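D-alanyl-D-alanine carboxypeptidase (PDB 1XP4) probably removes the C-terminal D-alanine from peptides of cell-wall precursors, acting as a serine-type carboxypeptidase in peptidoglycan synthesis. Local coordinates at residues 27-32 against 268-273; 234-239 against 245-250; 154-157 against 161-164. All coordinates share one frame; numbering follows the deposited sequence.

Interaction 1 of 3, residues 27-32 against 268-273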
loop_
_atom_site.group_PDB
_atom_site.type_symbol
_atom_site.label_atom_id
_atom_site.label_comp_id
_atom_site.label_asym_id
_atom_site.label_seq_id
_atom_site.Cartn_x
_atom_site.Cartn_y
_atom_site.Cartn_z
ATOM N N ILE A 27 6.099 -8.646 -8.503
ATOM C CA ILE A 27 5.425 -9.728 -7.796
ATOM C C ILE A 27 6.407 -10.814 -7.345
ATOM O O ILE A 27 7.156 -11.368 -8.150
ATOM C CB ILE A 27 4.323 -10.339 -8.687
ATOM C CG1 ILE A 27 3.279 -9.261 -9.003
ATOM C CG2 ILE A 27 3.705 -11.544 -8.003
ATOM C CD1 ILE A 27 2.245 -9.664 -10.030
ATOM N N LEU A 28 6.395 -11.114 -6.050
ATOM C CA LEU A 28 7.295 -12.116 -5.494
ATOM C C LEU A 28 6.600 -13.450 -5.202
ATOM O O LEU A 28 7.228 -14.512 -5.220
ATOM C CB LEU A 28 7.929 -11.572 -4.214
ATOM C CG LEU A 28 8.629 -10.220 -4.347
ATOM C CD1 LEU A 28 9.137 -9.778 -2.984
ATOM C CD2 LEU A 28 9.775 -10.328 -5.348
ATOM N N TYR A 29 5.304 -13.386 -4.921
ATOM C CA TYR A 29 4.525 -14.576 -4.629
ATOM C C TYR A 29 3.049 -14.331 -4.886
ATOM O O TYR A 29 2.531 -13.236 -4.654
ATOM C CB TYR A 29 4.685 -14.998 -3.175
ATOM C CG TYR A 29 3.860 -16.218 -2.851
ATOM C CD1 TYR A 29 4.320 -17.488 -3.167
ATOM C CD2 TYR A 29 2.580 -16.098 -2.320
ATOM C CE1 TYR A 29 3.530 -18.608 -2.972
ATOM C CE2 TYR A 29 1.781 -17.214 -2.125
ATOM C CZ TYR A 29 2.265 -18.465 -2.454
ATOM O OH TYR A 29 1.496 -19.584 -2.273
ATOM N N GLU A 30 2.358 -15.367 -5.335
ATOM C CA GLU A 30 0.949 -15.221 -5.616
ATOM C C GLU A 30 0.215 -16.549 -5.538
ATOM O O GLU A 30 0.807 -17.610 -5.739
ATOM C CB GLU A 30 0.789 -14.564 -6.996
ATOM C CG GLU A 30 -0.052 -15.310 -8.018
ATOM C CD GLU A 30 0.562 -16.616 -8.473
ATOM O OE1 GLU A 30 1.759 -16.617 -8.829
ATOM O OE2 GLU A 30 -0.155 -17.641 -8.484
ATOM N N LYS A 31 -1.074 -16.472 -5.214
ATOM C CA LYS A 31 -1.944 -17.637 -5.127
ATOM C C LYS A 31 -3.375 -17.150 -5.300
ATOM O O LYS A 31 -3.932 -16.533 -4.392
ATOM C CB LYS A 31 -1.800 -18.337 -3.776
ATOM C CG LYS A 31 -2.811 -19.446 -3.584
ATOM C CD LYS A 31 -2.647 -20.140 -2.254
ATOM C CE LYS A 31 -3.816 -21.074 -1.999
ATOM N NZ LYS A 31 -3.664 -21.833 -0.723
ATOM N N ASP A 32 -3.962 -17.426 -6.461
ATOM C CA ASP A 32 -5.326 -16.998 -6.758
ATOM C C ASP A 32 -5.426 -15.517 -6.369
ATOM O O ASP A 32 -6.268 -15.119 -5.559
ATOM C CB ASP A 32 -6.320 -17.839 -5.954
ATOM C CG ASP A 32 -7.688 -17.927 -6.615
ATOM O OD1 ASP A 32 -7.872 -17.342 -7.704
ATOM O OD2 ASP A 32 -8.588 -18.591 -6.051
ATOM N N SER A 268 3.931 -14.212 8.361
ATOM C CA SER A 268 5.295 -14.460 8.794
ATOM C C SER A 268 5.838 -15.617 7.953
ATOM O O SER A 268 7.011 -15.642 7.589
ATOM C CB SER A 268 5.326 -14.826 10.278
ATOM O OG SER A 268 6.661 -14.872 10.739
ATOM N N SER A 269 4.965 -16.561 7.623
ATOM C CA SER A 269 5.364 -17.708 6.824
ATOM C C SER A 269 5.734 -17.274 5.416
ATOM O O SER A 269 6.716 -17.748 4.842
ATOM C CB SER A 269 4.227 -18.717 6.757
ATOM O OG SER A 269 4.596 -19.812 5.944
ATOM N N LEU A 270 4.934 -16.366 4.867
ATOM C CA LEU A 270 5.157 -15.846 3.527
ATOM C C LEU A 270 6.473 -15.080 3.435
ATOM O O LEU A 270 7.149 -15.119 2.408
ATOM C CB LEU A 270 3.985 -14.939 3.120
ATOM C CG LEU A 270 4.047 -14.122 1.818
ATOM C CD1 LEU A 270 4.531 -14.969 0.657
ATOM C CD2 LEU A 270 2.665 -13.561 1.526
HETATM N N MSE A 271 6.844 -14.393 4.512
HETATM C CA MSE A 271 8.076 -13.615 4.512
HETATM C C MSE A 271 9.342 -14.447 4.635
HETATM O O MSE A 271 10.396 -14.056 4.122
HETATM C CB MSE A 271 8.025 -12.548 5.601
HETATM C CG MSE A 271 6.996 -11.460 5.313
HETATM SE SE MSE A 271 7.481 -10.177 3.922
HETATM C CE MSE A 271 8.814 -11.134 2.946
ATOM N N ASP A 272 9.247 -15.589 5.314
ATOM C CA ASP A 272 10.401 -16.470 5.448
ATOM C C ASP A 272 10.745 -16.952 4.045
ATOM O O ASP A 272 11.911 -17.096 3.693
ATOM C CB ASP A 272 10.084 -17.676 6.337
ATOM C CG ASP A 272 10.145 -17.353 7.821
ATOM O OD1 ASP A 272 11.184 -16.845 8.281
ATOM O OD2 ASP A 272 9.155 -17.622 8.534
ATOM N N TYR A 273 9.716 -17.196 3.246
ATOM C CA TYR A 273 9.906 -17.654 1.877
ATOM C C TYR A 273 10.592 -16.579 1.057
ATOM O O TYR A 273 11.640 -16.812 0.445
ATOM C CB TYR A 273 8.556 -17.976 1.237
ATOM C CG TYR A 273 8.615 -18.176 -0.266
ATOM C CD1 TYR A 273 9.276 -19.269 -0.819
ATOM C CD2 TYR A 273 8.004 -17.267 -1.134
ATOM C CE1 TYR A 273 9.327 -19.452 -2.194
ATOM C CE2 TYR A 273 8.050 -17.444 -2.512
ATOM C CZ TYR A 273 8.713 -18.537 -3.035
ATOM O OH TYR A 273 8.783 -18.709 -4.399
#

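Interaction 2 of 3, residues 234-239 against 245-250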
loop_
_atom_site.group_PDB
_atom_site.type_symbol
_atom_site.label_atom_id
_atom_site.label_comp_id
_atom_site.label_asym_id
_atom_site.label_seq_id
_atom_site.Cartn_x
_atom_site.Cartn_y
_atom_site.Cartn_z
ATOM N N SER A 234 -8.153 -11.922 7.245
ATOM C CA SER A 234 -7.327 -11.244 6.255
ATOM C C SER A 234 -6.455 -10.141 6.834
ATOM O O SER A 234 -6.801 -9.503 7.833
ATOM C CB SER A 234 -8.223 -10.670 5.158
ATOM O OG SER A 234 -9.003 -11.699 4.577
ATOM N N PHE A 235 -5.325 -9.910 6.171
ATOM C CA PHE A 235 -4.381 -8.906 6.614
ATOM C C PHE A 235 -3.426 -8.413 5.532
ATOM O O PHE A 235 -2.806 -9.202 4.817
ATOM C CB PHE A 235 -3.575 -9.469 7.785
ATOM C CG PHE A 235 -2.438 -8.599 8.216
ATOM C CD1 PHE A 235 -2.674 -7.329 8.734
ATOM C CD2 PHE A 235 -1.129 -9.055 8.117
ATOM C CE1 PHE A 235 -1.620 -6.525 9.152
ATOM C CE2 PHE A 235 -0.066 -8.266 8.530
ATOM C CZ PHE A 235 -0.310 -6.992 9.051
ATOM N N VAL A 236 -3.321 -7.095 5.413
ATOM C CA VAL A 236 -2.401 -6.504 4.463
ATOM C C VAL A 236 -1.269 -6.043 5.357
ATOM O O VAL A 236 -1.493 -5.262 6.285
ATOM C CB VAL A 236 -2.987 -5.264 3.735
ATOM C CG1 VAL A 236 -1.953 -4.709 2.768
ATOM C CG2 VAL A 236 -4.249 -5.631 2.976
ATOM N N GLY A 237 -0.065 -6.543 5.103
ATOM C CA GLY A 237 1.067 -6.147 5.913
ATOM C C GLY A 237 2.226 -5.630 5.090
ATOM O O GLY A 237 2.461 -6.098 3.981
ATOM N N THR A 238 2.940 -4.641 5.615
ATOM C CA THR A 238 4.107 -4.110 4.920
ATOM C C THR A 238 5.273 -4.222 5.897
ATOM O O THR A 238 5.091 -4.126 7.111
ATOM C CB THR A 238 3.917 -2.634 4.488
ATOM O OG1 THR A 238 5.063 -2.211 3.736
ATOM C CG2 THR A 238 3.756 -1.729 5.699
ATOM N N THR A 239 6.472 -4.436 5.373
ATOM C CA THR A 239 7.626 -4.590 6.238
ATOM C C THR A 239 8.918 -4.343 5.488
ATOM O O THR A 239 8.956 -4.394 4.260
ATOM C CB THR A 239 7.686 -6.015 6.809
ATOM O OG1 THR A 239 8.694 -6.088 7.819
ATOM C CG2 THR A 239 8.038 -7.004 5.710
ATOM N N ARG A 245 11.516 -3.500 1.136
ATOM C CA ARG A 245 10.136 -3.282 1.565
ATOM C C ARG A 245 9.193 -4.206 0.808
ATOM O O ARG A 245 9.159 -4.228 -0.425
ATOM C CB ARG A 245 9.713 -1.836 1.336
ATOM C CG ARG A 245 8.303 -1.555 1.791
ATOM C CD ARG A 245 8.251 -0.273 2.589
ATOM N NE ARG A 245 7.523 -0.494 3.831
ATOM C CZ ARG A 245 7.767 0.151 4.964
ATOM N NH1 ARG A 245 8.723 1.071 5.017
ATOM N NH2 ARG A 245 7.073 -0.151 6.055
ATOM N N VAL A 246 8.412 -4.961 1.564
ATOM C CA VAL A 246 7.489 -5.908 0.985
ATOM C C VAL A 246 6.070 -5.606 1.400
ATOM O O VAL A 246 5.810 -5.311 2.567
ATOM C CB VAL A 246 7.819 -7.345 1.443
ATOM C CG1 VAL A 246 6.769 -8.315 0.914
ATOM C CG2 VAL A 246 9.211 -7.747 0.968
ATOM N N ILE A 247 5.157 -5.660 0.435
ATOM C CA ILE A 247 3.750 -5.461 0.723
ATOM C C ILE A 247 3.140 -6.842 0.626
ATOM O O ILE A 247 3.329 -7.553 -0.355
ATOM C CB ILE A 247 3.063 -4.530 -0.269
ATOM C CG1 ILE A 247 3.667 -3.127 -0.162
ATOM C CG2 ILE A 247 1.567 -4.486 0.039
ATOM C CD1 ILE A 247 2.908 -2.075 -0.945
ATOM N N THR A 248 2.415 -7.209 1.672
ATOM C CA THR A 248 1.795 -8.518 1.794
ATOM C C THR A 248 0.274 -8.456 1.860
ATOM O O THR A 248 -0.299 -7.645 2.595
ATOM C CB THR A 248 2.350 -9.222 3.062
ATOM O OG1 THR A 248 3.541 -9.933 2.713
ATOM C CG2 THR A 248 1.333 -10.177 3.673
ATOM N N VAL A 249 -0.371 -9.321 1.087
ATOM C CA VAL A 249 -1.803 -9.409 1.174
ATOM C C VAL A 249 -2.216 -10.863 1.349
ATOM O O VAL A 249 -2.042 -11.701 0.502
ATOM C CB VAL A 249 -2.337 -8.843 -0.126
ATOM C CG1 VAL A 249 -3.841 -8.798 -0.085
ATOM C CG2 VAL A 249 -1.793 -7.437 -0.346
ATOM N N VAL A 250 -2.709 -11.194 2.553
ATOM C CA VAL A 250 -3.215 -12.535 2.828
ATOM C C VAL A 250 -4.745 -12.422 3.076
ATOM O O VAL A 250 -5.165 -11.934 4.104
ATOM C CB VAL A 250 -2.512 -13.022 4.119
ATOM C CG1 VAL A 250 -3.329 -14.112 4.832
ATOM C CG2 VAL A 250 -1.119 -13.562 3.874
#

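Interaction 3 of 3, residues 154-157 against 161-164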
loop_
_atom_site.group_PDB
_atom_site.type_symbol
_atom_site.label_atom_id
_atom_site.label_comp_id
_atom_site.label_asym_id
_atom_site.label_seq_id
_atom_site.Cartn_x
_atom_site.Cartn_y
_atom_site.Cartn_z
ATOM N N ASP A 154 -30.630 0.139 6.714
ATOM C CA ASP A 154 -31.090 0.963 5.601
ATOM C C ASP A 154 -30.026 1.891 5.012
ATOM O O ASP A 154 -30.197 2.408 3.908
ATOM C CB ASP A 154 -32.294 1.807 6.036
ATOM C CG ASP A 154 -32.580 1.700 7.522
ATOM O OD1 ASP A 154 -31.652 1.894 8.341
ATOM O OD2 ASP A 154 -33.747 1.428 7.868
ATOM N N ASN A 155 -28.934 2.096 5.739
ATOM C CA ASN A 155 -27.868 2.979 5.278
ATOM C C ASN A 155 -26.931 2.347 4.251
ATOM O O ASN A 155 -25.712 2.479 4.343
ATOM C CB ASN A 155 -27.060 3.478 6.476
ATOM C CG ASN A 155 -27.909 4.251 7.467
ATOM O OD1 ASN A 155 -28.268 5.405 7.225
ATOM N ND2 ASN A 155 -28.246 3.613 8.589
ATOM N N ILE A 156 -27.504 1.669 3.265
ATOM C CA ILE A 156 -26.701 1.031 2.231
ATOM C C ILE A 156 -26.788 1.831 0.946
ATOM O O ILE A 156 -27.718 2.610 0.747
ATOM C CB ILE A 156 -27.178 -0.407 1.914
ATOM C CG1 ILE A 156 -28.578 -0.361 1.301
ATOM C CG2 ILE A 156 -27.143 -1.268 3.174
ATOM C CD1 ILE A 156 -29.029 -1.674 0.751
ATOM N N TYR A 157 -25.812 1.616 0.073
ATOM C CA TYR A 157 -25.755 2.299 -1.208
ATOM C C TYR A 157 -27.022 2.017 -2.013
ATOM O O TYR A 157 -27.533 0.896 -2.017
ATOM C CB TYR A 157 -24.522 1.824 -1.985
ATOM C CG TYR A 157 -24.162 2.699 -3.156
ATOM C CD1 TYR A 157 -24.837 2.589 -4.369
ATOM C CD2 TYR A 157 -23.176 3.673 -3.038
ATOM C CE1 TYR A 157 -24.542 3.434 -5.439
ATOM C CE2 TYR A 157 -22.875 4.524 -4.098
ATOM C CZ TYR A 157 -23.562 4.398 -5.296
ATOM O OH TYR A 157 -23.271 5.238 -6.343
ATOM N N LYS A 161 -27.188 -4.557 -2.779
ATOM C CA LYS A 161 -27.992 -5.576 -2.126
ATOM C C LYS A 161 -27.762 -5.521 -0.627
ATOM O O LYS A 161 -26.749 -5.002 -0.166
ATOM C CB LYS A 161 -27.644 -6.952 -2.699
ATOM C CG LYS A 161 -27.838 -7.010 -4.215
ATOM C CD LYS A 161 -27.402 -8.329 -4.832
ATOM C CE LYS A 161 -27.561 -8.282 -6.351
ATOM N NZ LYS A 161 -27.187 -9.566 -7.013
ATOM N N LYS A 162 -28.714 -6.054 0.128
ATOM C CA LYS A 162 -28.652 -6.038 1.583
ATOM C C LYS A 162 -27.528 -6.822 2.241
ATOM O O LYS A 162 -27.172 -6.537 3.382
ATOM C CB LYS A 162 -29.999 -6.474 2.153
ATOM C CG LYS A 162 -31.104 -5.477 1.845
ATOM C CD LYS A 162 -32.418 -5.875 2.491
ATOM C CE LYS A 162 -33.471 -4.792 2.312
ATOM N NZ LYS A 162 -34.761 -5.186 2.947
ATOM N N ASP A 163 -26.972 -7.811 1.549
ATOM C CA ASP A 163 -25.862 -8.558 2.128
ATOM C C ASP A 163 -24.579 -8.415 1.308
ATOM O O ASP A 163 -23.662 -9.227 1.432
ATOM C CB ASP A 163 -26.217 -10.038 2.303
ATOM C CG ASP A 163 -26.767 -10.665 1.045
ATOM O OD1 ASP A 163 -26.364 -10.259 -0.062
ATOM O OD2 ASP A 163 -27.597 -11.588 1.170
ATOM N N GLU A 164 -24.520 -7.373 0.481
ATOM C CA GLU A 164 -23.349 -7.105 -0.353
ATOM C C GLU A 164 -22.143 -6.739 0.487
ATOM O O GLU A 164 -22.275 -6.191 1.580
ATOM C CB GLU A 164 -23.598 -5.939 -1.311
ATOM C CG GLU A 164 -24.340 -6.273 -2.576
ATOM C CD GLU A 164 -23.754 -5.544 -3.764
ATOM O OE1 GLU A 164 -22.597 -5.849 -4.114
ATOM O OE2 GLU A 164 -24.430 -4.667 -4.344
#

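Interaction 1 of 3, residues 27-32 against 268-273
Strand 27-31 and helix 268-273 meet at Y29 and L270, whose CA atoms lie 8.3 Å apart, with the two axes 9.7 Å apart at closest and their N-to-C directions at 134°. This is helix-on-sheet packing at the edge of the five-stranded antiparallel sheet of the beta-lactamase-like fold. L28 and Y29 form a classic beta bulge opposite A19, and the bulge coincides with the place where the strand touches the helix. With chi1 at 179°, CG of Y29 is turned away from the backbone N and the ring reaches the helix, where L270 and Y273 both approach it obliquely. L270 puts one methyl, CD1, against the ring 3.7 Å from Y29 CD2, while its chain also rests on A19 and T248 of the sheet. From the next helical turn Y273 brings its own ring across: CE2 comes to 3.8 Å from Y29 CD1, and the planes stand at 77° with centroids 5.8 Å apart, an oblique pairing. F10, near the N-terminus, joins both tyrosines, edge-to-face with Y29 and stacked on Y273. The contact is apolar except at the bulge, where the backbone O of L28 lies near the plane of the Y273 ring, at its edge, 4.1 Å from CE2.

Interaction 2 of 3, residues 234-239 against 245-250
F235 and V250 open the register of an antiparallel beta hairpin, strands 234-241 and 244-253, in the middle of the five-stranded sheet. The hydrogen-bonded pairs F235-V250, G237-T248 and T239-V246 each exchange two backbone bonds, for example F235 N to V250 O at 2.9 Å and V250 N to F235 O at 3.0 Å, the latter almost straight at 177°. Between them, V236 opposite V249 and T238 opposite I247 turn their backbone polar groups outward: V236 bonds to L223 and K224 on strand 220-228, and I247 to V20 on strand 17-21. On the face carrying these four residues, V236 CG1 lies beside V249 CG2 at 4.1 Å, and helix 170-183 covers both. On the other face, toward helix 262-277, the F235 ring folds back over G237, which has no side chain in the way, and G237 N sits 3.8 Å above the ring plane near its rim. The side-chain polar link is at R245, whose chain bends at chi2 and chi3 to bring NE 3.0 Å from T238 OG1, in the guanidinium plane and nearly straight at 168°. T238 OG1, anti to its own N (chi1 -176°), also gives a weak bond to V246 O at 3.4 Å; that carbonyl already accepts T239 N. R245 NH2 forms a salt bridge with D221 OD1. The arginine thus spans strand 234-241 to reach strand 220-228, and its charge is probably balanced by a carboxylate two strands away rather than by the hairpin itself.

Interaction 3 of 3, residues 154-157 against 161-164
I156 reaches the segment 161-164 with a single methyl: its CD1 lies 4.1 Å from K161 O, 4.4 Å from K162 N and 4.5 Å from K162 CG. It therefore rests against the peptide link between the two lysines and the root of the K162 chain. The torsion of I156 matters here, because chi1 at 65° sets CG1 between the backbone N and the carbonyl carbon and sends CD1 toward the lysines. K161 to E164 form a type I beta turn, closed by a weak bond from E164 N to K161 O. The E164 carboxylate folds back over the turn, OE2 accepting K161 N at 3.2 Å and 160° through its anti lone pair. On the other side, N155 is the centre of an inverse gamma turn leading into I156. Both turns belong to the long loop between helix 120-133 and strand 167-168, probably the omega-like loop of this enzyme. N149 packs beside I156, and its ND2 bonds to K161 O, the same carbonyl that I156 touches; D163 O is held by N148 ND2. Further out, Y157 ties the loop to helix 120-133 through a hydrogen bond to D125 and a cation-pi contact with R128.

How the interactions relate
Interactions 1 and 2 share one sheet and touch directly, their centres 9 Å apart. The selenium of selenomethionine M271, on the helix of interaction 1, packs 3.6 Å from V246 CG1 and 3.7 Å from T239 CG2, so helix 262-277 bears on the hairpin as well as on strand 26-31. Interaction 2 is the one near the predicted active site: the V236 side chain is about 5 Å from that of K224, a predicted substrate-binding residue, and the S234 side chain about 8 Å from that of S41, the predicted acyl-ester nucleophile. Interaction 3 stands apart at the surface, its nearest atoms about 15 Å from interaction 2 and about 19 Å from interaction 1. Along the chain, interaction 1 encloses both others.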